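Local coordinates for putative curved DNA-binding protein (Chaetomium thermophilum var. thermophilum DSM 1495, PDB 4IPA), which probably acts in ribosome biogenesis as an Arx1 protein with the methionine aminopeptidase-like fold of the M24 family, and may bind DNA, at residues T334-K337 / D338-V342. Numbering follows the deposited sequence.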
loop_
_atom_site.group_PDB
_atom_site.type_symbol
_atom_site.label_atom_id
_atom_site.label_comp_id
_atom_site.label_asym_id
_atom_site.label_seq_id
_atom_site.Cartn_x
_atom_site.Cartn_y
_atom_site.Cartn_z
ATOM N N THR A 334 13.561 -4.332 -2.274
ATOM C CA THR A 334 13.375 -5.767 -2.379
ATOM C C THR A 334 12.482 -6.083 -3.563
ATOM O O THR A 334 11.717 -5.233 -4.035
ATOM C CB THR A 334 12.738 -6.372 -1.116
ATOM O OG1 THR A 334 11.360 -5.994 -1.057
ATOM C CG2 THR A 334 13.463 -5.900 0.149
ATOM N N GLY A 335 12.589 -7.318 -4.037
ATOM C CA GLY A 335 11.812 -7.795 -5.163
ATOM C C GLY A 335 11.638 -9.300 -5.047
ATOM O O GLY A 335 12.150 -9.933 -4.120
ATOM N N ASP A 336 10.903 -9.877 -5.983
ATOM C CA ASP A 336 10.619 -11.301 -5.925
ATOM C C ASP A 336 11.918 -12.113 -5.985
ATOM O O ASP A 336 12.752 -11.896 -6.867
ATOM C CB ASP A 336 9.658 -11.712 -7.049
ATOM C CG ASP A 336 9.270 -13.158 -6.963
ATOM O OD1 ASP A 336 8.380 -13.460 -6.152
ATOM O OD2 ASP A 336 9.886 -13.998 -7.660
ATOM N N LYS A 337 12.079 -13.040 -5.045
ATOM C CA LYS A 337 13.313 -13.812 -4.942
ATOM C C LYS A 337 13.575 -14.589 -6.228
ATOM O O LYS A 337 14.721 -14.780 -6.618
ATOM C CB LYS A 337 13.273 -14.762 -3.732
ATOM C CG LYS A 337 14.505 -15.668 -3.582
ATOM C CD LYS A 337 14.349 -17.011 -4.308
ATOM C CE LYS A 337 13.264 -17.889 -3.645
ATOM N NZ LYS A 337 13.012 -19.171 -4.388
ATOM N N ASP A 338 12.509 -15.001 -6.901
ATOM C CA ASP A 338 12.640 -15.754 -8.144
ATOM C C ASP A 338 12.663 -14.832 -9.362
ATOM O O ASP A 338 12.738 -15.300 -10.493
ATOM C CB ASP A 338 11.476 -16.755 -8.280
ATOM C CG ASP A 338 11.442 -17.767 -7.150
ATOM O OD1 ASP A 338 12.513 -18.346 -6.840
ATOM O OD2 ASP A 338 10.350 -17.973 -6.564
ATOM N N ASN A 339 12.582 -13.523 -9.127
ATOM C CA ASN A 339 12.519 -12.550 -10.211
ATOM C C ASN A 339 11.250 -12.702 -11.030
ATOM O O ASN A 339 11.209 -12.345 -12.201
ATOM C CB ASN A 339 13.756 -12.644 -11.102
ATOM C CG ASN A 339 14.963 -11.958 -10.492
ATOM O OD1 ASN A 339 15.377 -10.890 -10.953
ATOM N ND2 ASN A 339 15.520 -12.551 -9.440
ATOM N N ALA A 340 10.211 -13.225 -10.388
ATOM C CA ALA A 340 8.900 -13.366 -10.995
ATOM C C ALA A 340 8.050 -12.113 -10.757
ATOM O O ALA A 340 8.290 -11.357 -9.822
ATOM C CB ALA A 340 8.217 -14.574 -10.418
ATOM N N PRO A 341 7.053 -11.883 -11.613
ATOM C CA PRO A 341 6.149 -10.740 -11.466
ATOM C C PRO A 341 5.330 -10.802 -10.187
ATOM O O PRO A 341 4.979 -11.890 -9.724
ATOM C CB PRO A 341 5.220 -10.881 -12.673
ATOM C CG PRO A 341 6.064 -11.582 -13.688
ATOM C CD PRO A 341 6.831 -12.594 -12.878
ATOM N N VAL A 342 5.043 -9.635 -9.622
ATOM C CA VAL A 342 4.217 -9.535 -8.435
ATOM C C VAL A 342 3.078 -8.560 -8.662
ATOM O O VAL A 342 3.154 -7.683 -9.525
ATOM C CB VAL A 342 5.016 -9.094 -7.191
ATOM C CG1 VAL A 342 6.202 -10.027 -6.969
ATOM C CG2 VAL A 342 5.456 -7.635 -7.319
#
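Asp-336, the last residue of strand 334-336, turns its carboxylate toward the amides of Asp-338 and Ala-340. Ala-340 N donates to Asp-336 OD2 at 2.9 Å, a fairly straight bond that arrives from above the carboxylate plane; a second bond to OD2, from the amide of Asp-338, is weak and strongly bent. With CG anti to the backbone N (chi1 -176°), the carboxylate starts beside the carbonyl carbon, from where OD2 reaches both amides. The main chain adds the closing bond, from Asn-339 N to Asp-336 O at 2.8 Å. The other oxygen, OD1, is hydrogen-bonded to Ser-258 OG, so both ends of this buried carboxylate are held and its rotation is probably fixed. Val-342 packs alongside, its CG1 lying 3.8 Å from Asp-336 CB.

The side chain of Lys-337 bends at chi2 and chi3 and brings NZ to Asp-338 OD1 on the syn side, a salt bridge of 2.6 Å. Asp-338 OD2 is hydrogen-bonded to Ser-261 OG and lies 4.1 Å from Asp-336 OD2. An alanine in place of Lys-337 removes the ammonium and is likely to leave Asp-338 OD1 without its cationic mate, with less to offset the nearby charge of Asp-336.

The arrangement is a type I beta turn from Asp-336 to Asn-339, its Asp-336 side chain making an Asx-turn-like but weak bond to Asp-338 N and a stronger one on to Ala-340 N, with Asn-339 in a left-handed backbone conformation. It leads the chain from strand 334-336, paired with strand 264-266, toward strand 342-352 of the five-stranded antiparallel sheet.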